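Local coordinates for protein alpha-L-arabinofuranosidase B (Aspergillus kawachii, PDB 6SXT) that hydrolyses terminal non-reducing alpha-L-arabinofuranosyl residues from arabinan, arabinoxylan and arabinogalactan, helping to break down plant hemicellulose, at residues 108-113 with 287-292; 379-384 with 436-441; 95-100 with 458-463; 87-92 with 131-136; 251-256 with 300-305. All blocks are in the same frame, centred on the assembly; numbering follows the deposited sequence.

Interaction 1: 108-113 with 287-292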
# COMPACT_ATOMS: atom_id res chain seq x y z
N ILE A 108 -8.34 3.29 -2.22
CA ILE A 108 -9.21 2.08 -2.26
C ILE A 108 -8.42 0.79 -2.46
O ILE A 108 -9.06 -0.24 -2.72
CB ILE A 108 -10.33 2.21 -3.32
CG1 ILE A 108 -9.83 2.41 -4.75
CG2 ILE A 108 -11.27 3.32 -2.90
CD1 ILE A 108 -10.84 2.25 -5.83
N GLY A 109 -7.11 0.82 -2.33
CA GLY A 109 -6.35 -0.41 -2.54
C GLY A 109 -6.34 -1.35 -1.35
O GLY A 109 -5.91 -2.49 -1.50
N ALA A 110 -6.78 -0.92 -0.17
CA ALA A 110 -6.66 -1.72 1.05
C ALA A 110 -7.95 -1.68 1.86
O ALA A 110 -7.96 -1.28 3.03
CB ALA A 110 -5.49 -1.27 1.86
N PRO A 111 -9.05 -2.18 1.30
CA PRO A 111 -10.30 -2.26 2.06
C PRO A 111 -10.16 -3.31 3.16
O PRO A 111 -9.61 -4.40 2.95
CB PRO A 111 -11.35 -2.70 1.04
CG PRO A 111 -10.52 -3.50 0.01
CD PRO A 111 -9.20 -2.76 -0.06
N VAL A 112 -10.74 -3.01 4.30
CA VAL A 112 -10.82 -3.90 5.47
C VAL A 112 -12.20 -3.71 6.11
O VAL A 112 -12.89 -2.74 5.76
CB VAL A 112 -9.71 -3.63 6.50
CG1 VAL A 112 -8.35 -4.01 5.92
CG2 VAL A 112 -9.78 -2.19 6.99
N THR A 113 -12.50 -4.54 7.09
CA THR A 113 -13.50 -4.21 8.09
C THR A 113 -12.82 -4.20 9.43
O THR A 113 -11.89 -5.01 9.67
CB THR A 113 -14.76 -5.08 8.07
OG1 THR A 113 -14.37 -6.46 8.23
CG2 THR A 113 -15.57 -4.89 6.81
N GLN A 287 6.99 -1.92 -1.70
CA GLN A 287 5.54 -1.89 -1.61
C GLN A 287 5.12 -2.43 -0.25
O GLN A 287 5.84 -3.22 0.35
CB GLN A 287 4.88 -2.65 -2.78
CG GLN A 287 5.16 -4.13 -2.76
CD GLN A 287 4.73 -4.85 -4.02
OE1 GLN A 287 4.47 -4.19 -5.04
NE2 GLN A 287 4.61 -6.18 -3.97
N GLY A 288 3.89 -2.08 0.16
CA GLY A 288 3.34 -2.52 1.45
C GLY A 288 2.06 -1.79 1.73
O GLY A 288 1.67 -0.92 0.97
N THR A 289 1.40 -2.20 2.80
CA THR A 289 0.15 -1.57 3.19
C THR A 289 0.22 -1.20 4.67
O THR A 289 0.55 -2.07 5.49
CB THR A 289 -1.06 -2.50 3.00
OG1 THR A 289 -1.17 -2.83 1.62
CG2 THR A 289 -2.35 -1.86 3.44
N PHE A 290 -0.16 0.02 4.96
CA PHE A 290 -0.19 0.58 6.32
C PHE A 290 -1.63 0.84 6.73
O PHE A 290 -2.39 1.49 5.97
CB PHE A 290 0.60 1.88 6.35
CG PHE A 290 0.61 2.65 7.65
CD1 PHE A 290 1.62 2.48 8.56
CD2 PHE A 290 -0.37 3.60 7.91
CE1 PHE A 290 1.70 3.23 9.73
CE2 PHE A 290 -0.31 4.35 9.09
CZ PHE A 290 0.73 4.17 10.00
N TYR A 291 -2.02 0.35 7.90
CA TYR A 291 -3.40 0.60 8.42
C TYR A 291 -3.37 1.61 9.57
O TYR A 291 -4.29 2.46 9.66
CB TYR A 291 -4.00 -0.74 8.89
CG TYR A 291 -4.19 -1.72 7.76
CD1 TYR A 291 -5.18 -1.58 6.80
CD2 TYR A 291 -3.37 -2.83 7.64
CE1 TYR A 291 -5.35 -2.49 5.77
CE2 TYR A 291 -3.53 -3.72 6.62
CZ TYR A 291 -4.51 -3.58 5.68
OH TYR A 291 -4.69 -4.50 4.68
N GLU A 292 -2.46 1.47 10.51
CA GLU A 292 -2.35 2.36 11.67
C GLU A 292 -0.93 2.26 12.23
O GLU A 292 -0.27 1.23 12.02
CB GLU A 292 -3.37 2.01 12.77
CG GLU A 292 -3.22 0.61 13.36
CD GLU A 292 -4.25 0.29 14.43
OE1 GLU A 292 -5.40 0.07 14.03
OE2 GLU A 292 -3.92 0.37 15.63
O HOH W 1 -6.62 -4.60 2.73
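Val112 and Tyr291 make the tightest apolar meeting here. CG1 of Val112 lies 3.4 Å from CE1 of Tyr291 and approaches the phenol ring obliquely. This methyl is placed by chi1 of -67°, which sets CG1 anti to the carbonyl carbon. Ala110 adds a second apolar patch. Its CB is 3.6 Å from CG2 of Thr289 and 4.1 Å from CE1 of Tyr291. The Thr289 methyl also leans over the rim of one face of the Tyr291 ring, so the ring has neighbours from both segments.

The polar part runs through water. No direct hydrogen bond joins the segments. Water 1 donates to O of Pro111 at 3.0 Å and is bonded to OH of Tyr291 at 2.7 Å. This bridge ties the phenol end to the backbone of the opposite segment. The carbonyl O of Ala110 sits at the ring edge, in its plane, 4.0 Å from CE1 of Tyr291. The tyrosine hydroxyl is also hydrogen-bonded to Arg226, and OG1 of Thr289 is bonded to His155. The buried hydroxyls are thus satisfied while the methyls face the contact.

The contact lies within the catalytic domain, away from its annotated sites. Strand 117-124 pairs antiparallel with both strand 111-114 and strand 288-296, so the contact spans from one of its flanking strands to the other. Phe123 of this middle strand packs on Ala110 and Thr289. The chain turns a corner at 108-110 before entering strand 111-114, whose other antiparallel neighbour is strand 317-319. Strand 145-152 borders strand 288-296.

Interaction 2: 379-384 with 436-441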
# COMPACT_ATOMS: atom_id res chain seq x y z
N GLY A 379 -7.78 -14.55 -9.67
CA GLY A 379 -6.62 -13.67 -9.71
C GLY A 379 -5.37 -14.37 -9.26
O GLY A 379 -5.33 -15.02 -8.17
N LEU A 380 -4.32 -14.18 -10.02
CA LEU A 380 -3.06 -14.90 -9.77
C LEU A 380 -2.44 -14.44 -8.45
O LEU A 380 -1.71 -15.26 -7.86
CB LEU A 380 -2.13 -14.71 -10.95
CG LEU A 380 -2.58 -15.42 -12.25
CD1 LEU A 380 -1.71 -15.03 -13.36
CD2 LEU A 380 -2.53 -16.94 -12.06
N ALA A 381 -2.58 -13.16 -8.09
CA ALA A 381 -1.99 -12.66 -6.82
C ALA A 381 -3.02 -12.40 -5.73
O ALA A 381 -2.60 -12.11 -4.58
CB ALA A 381 -1.20 -11.41 -7.07
N ASN A 382 -4.29 -12.49 -6.04
CA ASN A 382 -5.35 -12.21 -5.05
C ASN A 382 -6.60 -12.95 -5.47
O ASN A 382 -7.09 -12.66 -6.56
CB ASN A 382 -5.60 -10.71 -4.87
CG ASN A 382 -6.57 -10.52 -3.73
OD1 ASN A 382 -7.75 -10.85 -3.85
ND2 ASN A 382 -6.09 -10.00 -2.60
N SER A 383 -7.06 -13.86 -4.63
CA SER A 383 -8.16 -14.76 -5.03
C SER A 383 -9.53 -14.07 -5.08
O SER A 383 -10.46 -14.68 -5.58
CB SER A 383 -8.20 -15.97 -4.11
OG SER A 383 -8.57 -15.52 -2.85
N GLN A 384 -9.70 -12.82 -4.60
CA GLN A 384 -10.95 -12.05 -4.78
C GLN A 384 -11.02 -11.42 -6.17
O GLN A 384 -12.07 -11.13 -6.65
CB GLN A 384 -11.05 -10.80 -3.87
CG GLN A 384 -11.02 -11.01 -2.41
CD GLN A 384 -11.48 -9.70 -1.78
OE1 GLN A 384 -12.47 -9.10 -2.21
NE2 GLN A 384 -10.67 -9.30 -0.83
N ARG A 436 -9.38 -2.40 -12.06
CA ARG A 436 -8.33 -1.70 -11.31
C ARG A 436 -7.14 -2.63 -11.11
O ARG A 436 -7.33 -3.75 -10.72
CB ARG A 436 -8.90 -1.29 -9.95
CG ARG A 436 -8.01 -0.33 -9.17
CD ARG A 436 -8.64 0.18 -7.88
NE ARG A 436 -8.82 -0.94 -6.99
CZ ARG A 436 -9.98 -1.56 -6.72
NH1 ARG A 436 -11.13 -1.16 -7.24
NH2 ARG A 436 -10.00 -2.64 -5.93
N SER A 437 -5.93 -2.15 -11.31
CA SER A 437 -4.72 -2.93 -11.02
C SER A 437 -4.70 -3.26 -9.53
O SER A 437 -4.81 -2.33 -8.72
CB SER A 437 -3.50 -2.22 -11.43
OG SER A 437 -2.32 -2.85 -10.91
N TRP A 438 -4.54 -4.53 -9.16
CA TRP A 438 -4.34 -4.88 -7.74
C TRP A 438 -3.03 -4.31 -7.24
O TRP A 438 -2.98 -3.76 -6.12
CB TRP A 438 -4.34 -6.40 -7.58
CG TRP A 438 -4.08 -6.79 -6.16
CD1 TRP A 438 -4.99 -6.83 -5.14
CD2 TRP A 438 -2.81 -7.05 -5.58
NE1 TRP A 438 -4.36 -7.12 -3.97
CE2 TRP A 438 -3.02 -7.26 -4.20
CE3 TRP A 438 -1.51 -7.11 -6.08
CZ2 TRP A 438 -1.98 -7.52 -3.32
CZ3 TRP A 438 -0.48 -7.38 -5.22
CH2 TRP A 438 -0.70 -7.53 -3.84
N SER A 439 -1.94 -4.39 -8.02
CA SER A 439 -0.62 -4.02 -7.49
C SER A 439 -0.43 -2.49 -7.53
O SER A 439 0.34 -1.96 -6.71
CB SER A 439 0.47 -4.75 -8.20
OG SER A 439 0.47 -4.42 -9.58
N TYR A 440 -1.09 -1.79 -8.44
CA TYR A 440 -1.04 -0.32 -8.58
C TYR A 440 -2.45 0.20 -8.64
O TYR A 440 -2.99 0.51 -9.71
CB TYR A 440 -0.25 0.12 -9.82
CG TYR A 440 1.23 -0.01 -9.76
CD1 TYR A 440 1.84 -1.25 -9.87
CD2 TYR A 440 2.03 1.13 -9.60
CE1 TYR A 440 3.23 -1.36 -9.87
CE2 TYR A 440 3.41 1.02 -9.57
CZ TYR A 440 3.99 -0.21 -9.76
OH TYR A 440 5.36 -0.31 -9.77
N PRO A 441 -3.16 0.29 -7.48
CA PRO A 441 -4.57 0.62 -7.51
C PRO A 441 -4.96 2.04 -7.88
O PRO A 441 -6.14 2.32 -8.01
CB PRO A 441 -5.06 0.24 -6.10
CG PRO A 441 -3.80 0.37 -5.27
CD PRO A 441 -2.67 -0.14 -6.15
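Asn382 lies over the indole of Trp438, and the two side chains cross at about a right angle. CB of Asn382 makes the main touch. It stands 4.1 Å from the centroid of the five-membered ring of Trp438, 21° off the ring normal. This is a CH-pi contact over one face, nearer its border than its middle. The amide plane is turned 35° from the indole plane. ND2 of Asn382 comes 3.6 Å from NE1 of Trp438. With chi1 of -174°, CG of Asn382 is anti to its backbone N, which brings the amide, and ND2 in particular, close to the indole nitrogen.

The other end of the amide is held by its own loop. OD1 of Asn382 accepts from the backbone N of Gln384 at 2.9 Å, which closes an Asx turn. This bond helps to fix the rotation of the amide beside the indole. Ala381 approaches the six-membered ring obliquely, with its CB 4.4 Å from CE3 of Trp438. Beyond the tryptophan, OG of Ser437 accepts from N of Tyr440 at 3.0 Å in an ST motif, which shapes the turn.

Both segments belong to the arabinose-binding domain, a beta-trefoil. Residues 379-384 link strands 374-378 and 386-390, while Trp438 directly follows strand 433-437. Helix 414-419 borders the contact through Glu418, and Phe123 of catalytic strand 117-124 meets Trp438 edge-to-face.

Interaction 3: 95-100 with 458-463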
# COMPACT_ATOMS: atom_id res chain seq x y z
N GLY A 95 11.65 10.26 -6.70
CA GLY A 95 10.42 9.51 -6.94
C GLY A 95 9.96 9.71 -8.38
O GLY A 95 10.53 10.50 -9.16
N PRO A 96 8.89 9.01 -8.78
CA PRO A 96 8.42 9.03 -10.17
C PRO A 96 7.38 10.08 -10.51
O PRO A 96 6.90 10.11 -11.65
CB PRO A 96 7.78 7.63 -10.30
CG PRO A 96 7.20 7.38 -8.92
CD PRO A 96 8.22 7.98 -7.97
N ASP A 97 7.01 10.91 -9.53
CA ASP A 97 5.93 11.88 -9.67
C ASP A 97 6.53 13.23 -10.05
O ASP A 97 7.79 13.34 -10.18
CB ASP A 97 5.05 11.96 -8.42
CG ASP A 97 3.59 12.15 -8.70
OD1 ASP A 97 3.23 13.10 -9.43
OD2 ASP A 97 2.77 11.36 -8.15
N THR A 98 5.67 14.21 -10.18
CA THR A 98 6.07 15.60 -10.55
C THR A 98 7.22 16.08 -9.68
O THR A 98 7.17 15.96 -8.44
CB THR A 98 4.86 16.54 -10.45
OG1 THR A 98 3.89 16.01 -11.34
CG2 THR A 98 5.18 17.97 -10.86
N ASP A 99 8.28 16.58 -10.33
CA ASP A 99 9.45 17.19 -9.66
C ASP A 99 10.17 16.16 -8.77
O ASP A 99 10.86 16.59 -7.87
CB ASP A 99 9.03 18.43 -8.88
CG ASP A 99 8.60 19.57 -9.79
OD1 ASP A 99 9.00 19.56 -10.95
OD2 ASP A 99 7.78 20.36 -9.35
N GLY A 100 10.02 14.86 -9.03
CA GLY A 100 10.69 13.80 -8.28
C GLY A 100 10.04 13.52 -6.93
O GLY A 100 10.64 12.78 -6.13
N GLY A 458 -4.99 11.34 -14.48
CA GLY A 458 -3.88 12.28 -14.34
C GLY A 458 -2.62 11.58 -13.91
O GLY A 458 -2.68 10.60 -13.16
N GLY A 459 -1.49 12.06 -14.39
CA GLY A 459 -0.20 11.47 -14.05
C GLY A 459 0.87 11.87 -15.02
O GLY A 459 0.59 12.69 -15.93
N VAL A 460 2.04 11.32 -14.84
CA VAL A 460 3.21 11.75 -15.62
C VAL A 460 3.23 11.07 -16.99
O VAL A 460 4.05 11.55 -17.83
CB VAL A 460 4.51 11.53 -14.85
CG1 VAL A 460 4.51 12.28 -13.54
CG2 VAL A 460 4.85 10.06 -14.64
N GLN A 461 2.48 9.99 -17.23
CA GLN A 461 2.52 9.34 -18.57
C GLN A 461 1.53 10.07 -19.46
O GLN A 461 0.44 10.49 -19.03
CB GLN A 461 2.26 7.83 -18.45
CG GLN A 461 3.45 7.07 -17.84
CD GLN A 461 3.44 6.97 -16.35
OE1 GLN A 461 4.48 6.76 -15.72
NE2 GLN A 461 2.25 7.12 -15.77
N THR A 462 1.77 10.07 -20.79
CA THR A 462 0.80 10.69 -21.71
C THR A 462 -0.55 9.97 -21.62
O THR A 462 -1.58 10.65 -21.69
CB THR A 462 1.33 10.71 -23.15
OG1 THR A 462 1.62 9.35 -23.46
CG2 THR A 462 2.54 11.62 -23.26
N PHE A 463 -0.56 8.66 -21.40
CA PHE A 463 -1.81 7.85 -21.38
C PHE A 463 -2.51 7.95 -20.00
O PHE A 463 -3.55 7.33 -19.85
CB PHE A 463 -1.52 6.39 -21.70
CG PHE A 463 -0.36 5.77 -20.96
CD1 PHE A 463 -0.51 5.30 -19.66
CD2 PHE A 463 0.89 5.66 -21.55
CE1 PHE A 463 0.55 4.69 -19.02
CE2 PHE A 463 1.97 5.09 -20.89
CZ PHE A 463 1.80 4.58 -19.62
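Val460 is the centre of this surface contact. Its two methyls approach the loop at 96-98. CG2 of Val460 lies 3.6 Å from O of Pro96, and CG1 of Val460 is 3.7 Å from the same oxygen. The carbonyl therefore meets both branches of the valine. With chi1 of -58°, CG1 is anti to the carbonyl carbon of Val460 and CG2 lies between N and that carbon, so the pair straddles the Pro96 oxygen. The contact is van der Waals in kind, with no hydrogen bond between the segments.

Pro96 contributes mainly through its backbone; its ring stays farther away. Asp97 and Thr98 share a smaller part. CA of Asp97 is 4.1 Å from CG1 of Val460, and N of Thr98 is 4.0 Å from that methyl. The same N-H is bonded to OD1 of Asp97 at 2.8 Å, through the anti lone pair of the carboxylate oxygen. Asn103 holds the other oxygen, OD2. Gly100 N to Asp97 O closes a turn at 97-100, and Gly95 N to Gly100 O ties the loop ends.

The catalytic and arabinose-binding domains meet here, loop to loop. The first loop lies between strands 86-87 and 105-106. The second runs from strand 451-455 to helix 469-472.

Interaction 4: 87-92 with 131-136; sequences QAPPGG and RNNEAT
An outer strand pair of a four-stranded antiparallel sheet ends at this contact, beside the active site of the catalytic domain. Strand 86-87 is at the sheet edge and runs out into a proline-rich loop. Its neighbour, strand 130-132, leads into an Asx turn in which OD1 of Asn132 accepts from N of Glu134.

Arg131 carries the contact with the aliphatic part of its side chain. Its CB is 3.9 Å from CB of Ala88. Farther out, CD of Arg131 is 3.9 Å from CD of Pro89, and the proline ring crosses the arginine chain at about a right angle. CG of Arg131 is anti to the backbone N (chi1 -166°), and the chain stays extended to NE, so it passes Ala88 first and Pro89 next. Asn133 meets the next carbon of the same proline ring, with ND2 4.0 Å from CG of Pro89.

The guanidinium is gripped by several bonds. NE of Arg131 donates to OD1 of Asn133 at 2.8 Å, with the acceptor 20° out of the guanidinium plane. NH1 of Arg131 reaches water 3 at 2.9 Å, and that water donates to O of Pro89. NH2 bonds to the carbonyls of Glu168 and Gly280. Gly280 binds substrate, so Arg131 is a second-shell residue that may steady this part of the pocket. Water 2 donates to O of both Gln87 and Arg131, bridging the backbones.

On its far side, strand 130-132 pairs with strand 273-276, whose Ile275 packs on Arg131. Strand 166-167 is the next one across the sheet.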
# COMPACT_ATOMS: atom_id res chain seq x y z
N GLN A 87 2.78 14.04 0.81
CA GLN A 87 3.47 13.45 -0.36
C GLN A 87 4.98 13.59 -0.17
O GLN A 87 5.46 14.70 0.05
CB GLN A 87 2.99 14.14 -1.63
CG GLN A 87 3.37 13.42 -2.91
CD GLN A 87 2.73 14.07 -4.12
OE1 GLN A 87 2.01 15.08 -4.00
NE2 GLN A 87 2.92 13.47 -5.29
N ALA A 88 5.73 12.49 -0.23
CA ALA A 88 7.15 12.52 0.11
C ALA A 88 7.90 13.21 -1.03
O ALA A 88 7.69 12.98 -2.23
CB ALA A 88 7.69 11.17 0.35
N PRO A 89 8.88 14.05 -0.63
CA PRO A 89 9.69 14.77 -1.61
C PRO A 89 10.87 13.98 -2.13
O PRO A 89 11.36 13.04 -1.53
CB PRO A 89 10.20 15.94 -0.76
CG PRO A 89 10.41 15.35 0.62
CD PRO A 89 9.21 14.40 0.75
N PRO A 90 11.47 14.46 -3.25
CA PRO A 90 12.71 13.86 -3.70
C PRO A 90 13.81 13.99 -2.65
O PRO A 90 13.84 14.96 -1.87
CB PRO A 90 13.01 14.72 -4.97
CG PRO A 90 12.39 16.01 -4.69
CD PRO A 90 11.08 15.66 -3.99
N GLY A 91 14.73 13.05 -2.66
CA GLY A 91 15.88 13.08 -1.75
C GLY A 91 17.12 12.54 -2.45
O GLY A 91 17.35 12.89 -3.64
N GLY A 92 17.84 11.64 -1.81
CA GLY A 92 18.95 10.92 -2.44
C GLY A 92 18.52 10.26 -3.72
O GLY A 92 19.26 10.28 -4.72
N ARG A 131 5.85 11.53 4.03
CA ARG A 131 6.94 12.04 4.89
C ARG A 131 6.51 13.25 5.65
O ARG A 131 5.59 13.98 5.19
CB ARG A 131 8.15 12.36 4.01
CG ARG A 131 9.46 12.57 4.72
CD ARG A 131 10.66 12.47 3.76
NE ARG A 131 11.85 12.28 4.52
CZ ARG A 131 12.80 11.43 4.25
NH1 ARG A 131 12.77 10.74 3.11
NH2 ARG A 131 13.79 11.25 5.09
N ASN A 132 7.22 13.51 6.74
CA ASN A 132 7.15 14.82 7.45
C ASN A 132 8.57 15.11 7.91
O ASN A 132 9.04 14.41 8.79
CB ASN A 132 6.16 14.85 8.59
CG ASN A 132 6.00 16.26 9.16
OD1 ASN A 132 6.98 16.99 9.26
ND2 ASN A 132 4.79 16.65 9.47
N ASN A 133 9.24 16.06 7.25
CA ASN A 133 10.61 16.46 7.62
C ASN A 133 10.63 17.62 8.62
O ASN A 133 11.75 18.05 8.97
CB ASN A 133 11.41 16.80 6.37
CG ASN A 133 11.80 15.56 5.59
OD1 ASN A 133 11.99 14.49 6.17
ND2 ASN A 133 11.96 15.69 4.28
N GLU A 134 9.49 18.10 9.06
CA GLU A 134 9.40 19.20 10.06
C GLU A 134 8.67 18.74 11.32
O GLU A 134 7.73 19.39 11.77
CB GLU A 134 8.72 20.39 9.39
CG GLU A 134 9.53 20.89 8.19
CD GLU A 134 8.91 22.04 7.40
OE1 GLU A 134 7.78 22.47 7.73
OE2 GLU A 134 9.56 22.51 6.45
N ALA A 135 8.95 17.53 11.76
CA ALA A 135 8.22 16.87 12.84
C ALA A 135 8.67 17.42 14.17
O ALA A 135 9.85 17.83 14.30
CB ALA A 135 8.43 15.37 12.79
N THR A 136 7.76 17.49 15.10
CA THR A 136 8.12 17.96 16.46
C THR A 136 7.72 16.93 17.48
O THR A 136 6.75 16.16 17.32
CB THR A 136 7.58 19.38 16.63
OG1 THR A 136 6.19 19.25 16.54
CG2 THR A 136 8.03 20.34 15.55
O HOH W 2 6.56 15.37 2.89
O HOH W 3 11.25 11.42 0.70

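Interaction 5: 251-256 with 300-305. With EDO (1,2-ethanediol), chain P.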
# COMPACT_ATOMS: atom_id res chain seq x y z
N LEU A 251 2.04 -10.33 21.27
CA LEU A 251 3.38 -10.02 20.74
C LEU A 251 4.38 -11.06 21.24
O LEU A 251 4.33 -11.44 22.43
CB LEU A 251 3.82 -8.64 21.21
CG LEU A 251 3.10 -7.48 20.54
CD1 LEU A 251 3.24 -6.20 21.36
CD2 LEU A 251 3.56 -7.23 19.13
N SER A 252 5.28 -11.45 20.36
CA SER A 252 6.49 -12.22 20.72
C SER A 252 7.69 -11.33 20.44
O SER A 252 7.63 -10.45 19.54
CB SER A 252 6.58 -13.47 19.97
OG SER A 252 5.51 -14.33 20.34
N THR A 253 8.76 -11.51 21.21
CA THR A 253 9.96 -10.70 21.05
C THR A 253 10.95 -11.45 20.17
O THR A 253 11.33 -12.58 20.52
CB THR A 253 10.52 -10.29 22.41
OG1 THR A 253 9.53 -9.53 23.08
CG2 THR A 253 11.81 -9.52 22.24
N TYR A 254 11.34 -10.87 19.05
CA TYR A 254 12.30 -11.56 18.17
C TYR A 254 13.70 -10.95 18.26
O TYR A 254 14.66 -11.67 17.90
CB TYR A 254 11.72 -11.68 16.77
CG TYR A 254 10.44 -12.45 16.80
CD1 TYR A 254 10.44 -13.79 17.15
CD2 TYR A 254 9.23 -11.85 16.48
CE1 TYR A 254 9.27 -14.52 17.18
CE2 TYR A 254 8.05 -12.58 16.53
CZ TYR A 254 8.07 -13.92 16.87
OH TYR A 254 6.96 -14.71 16.91
N TYR A 255 13.84 -9.77 18.79
CA TYR A 255 15.14 -9.23 19.22
C TYR A 255 14.90 -8.33 20.39
O TYR A 255 13.95 -7.52 20.41
CB TYR A 255 15.90 -8.45 18.12
CG TYR A 255 17.25 -8.00 18.63
CD1 TYR A 255 18.20 -8.99 18.84
CD2 TYR A 255 17.45 -6.74 19.14
CE1 TYR A 255 19.38 -8.67 19.47
CE2 TYR A 255 18.64 -6.38 19.79
CZ TYR A 255 19.60 -7.37 19.96
OH TYR A 255 20.76 -7.06 20.64
N SER A 256 15.83 -8.34 21.34
CA SER A 256 15.86 -7.35 22.44
C SER A 256 17.26 -7.30 23.01
O SER A 256 17.78 -8.34 23.36
CB SER A 256 14.91 -7.67 23.55
OG SER A 256 15.05 -6.72 24.59
N PRO A 300 8.83 2.20 25.45
CA PRO A 300 7.66 1.58 26.07
C PRO A 300 8.00 0.24 26.72
O PRO A 300 8.85 -0.50 26.22
CB PRO A 300 6.73 1.28 24.88
CG PRO A 300 7.16 2.28 23.85
CD PRO A 300 8.67 2.37 24.00
N SER A 301 7.33 -0.00 27.84
CA SER A 301 7.43 -1.32 28.51
C SER A 301 6.79 -2.39 27.62
O SER A 301 5.90 -2.12 26.81
CB SER A 301 6.80 -1.31 29.85
OG SER A 301 5.38 -1.14 29.79
N ASP A 302 7.22 -3.64 27.82
CA ASP A 302 6.55 -4.77 27.17
C ASP A 302 5.06 -4.75 27.55
O ASP A 302 4.23 -5.08 26.66
CB ASP A 302 7.14 -6.15 27.49
CG ASP A 302 8.48 -6.45 26.84
OD1 ASP A 302 9.06 -5.51 26.18
OD2 ASP A 302 8.92 -7.60 26.93
N ASP A 303 4.75 -4.45 28.81
CA ASP A 303 3.35 -4.45 29.30
C ASP A 303 2.52 -3.44 28.49
O ASP A 303 1.40 -3.77 28.10
CB ASP A 303 3.27 -4.07 30.77
CG ASP A 303 1.87 -4.24 31.34
OD1 ASP A 303 1.41 -5.40 31.45
OD2 ASP A 303 1.25 -3.21 31.70
N THR A 304 3.06 -2.26 28.28
CA THR A 304 2.32 -1.20 27.53
C THR A 304 2.04 -1.72 26.14
O THR A 304 0.92 -1.64 25.67
CB THR A 304 3.14 0.07 27.49
OG1 THR A 304 3.22 0.61 28.82
CG2 THR A 304 2.60 1.12 26.54
N GLU A 305 3.06 -2.23 25.45
CA GLU A 305 2.85 -2.80 24.11
C GLU A 305 1.87 -3.95 24.11
O GLU A 305 1.06 -4.07 23.18
CB GLU A 305 4.19 -3.25 23.54
CG GLU A 305 5.07 -2.07 23.20
CD GLU A 305 6.47 -2.54 22.82
OE1 GLU A 305 6.94 -3.55 23.42
OE2 GLU A 305 7.08 -1.91 21.91
C1 EDO P . 18.04 -13.84 17.09
O1 EDO P . 18.87 -14.68 16.27
C2 EDO P . 18.07 -12.33 16.97
O2 EDO P . 16.92 -11.55 16.39
O HOH W 4 10.63 -7.04 24.31
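The N-terminal turn of helix 302-315 packs here against strand 250-257, at the periphery of the catalytic domain. Leu251 and Glu305 make the close contact, their side chains crossing at about a right angle. CD1 of Leu251 lies 3.5 Å from the backbone O of Glu305 and 3.8 Å from CB of Glu305. The leucine thus rests on the helix backbone and on the aliphatic base of the glutamate. With chi1 of -70°, CG of Glu305 is anti to its carbonyl carbon, and the extended chain carries the carboxylate on to Lys233 and Arg242, its salt-bridge partners.

Thr253 and Asp302 meet through water. Water 4 is bonded to OG1 of Thr253 at 3.0 Å and donates to OD1 of Asp302 at 2.9 Å. Arg242 also bonds to this threonine, and Lys233 forms a salt bridge with OD1 of Asp302. Lys233 may therefore offset the charge of both carboxylates, and Arg242 that of Glu305. Ser301 takes the N-cap position, and its OG is hydrogen-bonded to OG1 of Thr304 at 2.9 Å. Where the strand bends, O2 of a 1,2-ethanediol, probably from the crystallisation liquor, lies 2.7 Å from O of Tyr254.

Tyr254 and Tyr255 both face Ile241 of the adjoining strand, a classic beta bulge. The arrangement is that of a helix start laid against a bulged strand of an antiparallel sheet.

Interaction 1 is the buried one, mostly apolar, with one bridging water. Interactions 2, 4 and 5 are partly buried, and interaction 3 is on the surface. Interactions 1, 4 and 5 lie within the catalytic domain, interaction 2 within the arabinose-binding domain, and interaction 3 joins the two. Interactions 1 and 2 also touch across the domains, where Ile108 CD1 packs 3.7 Å from Arg436 CD. Interactions 3 and 4 use the same loop after strand 86-87 and meet at Pro90. Interactions 1 and 5 reach the same large sheet. Water bridges occur in 1, 4 and 5, a CH-pi contact marks 2, and interaction 3 sets valine methyls against loop backbone.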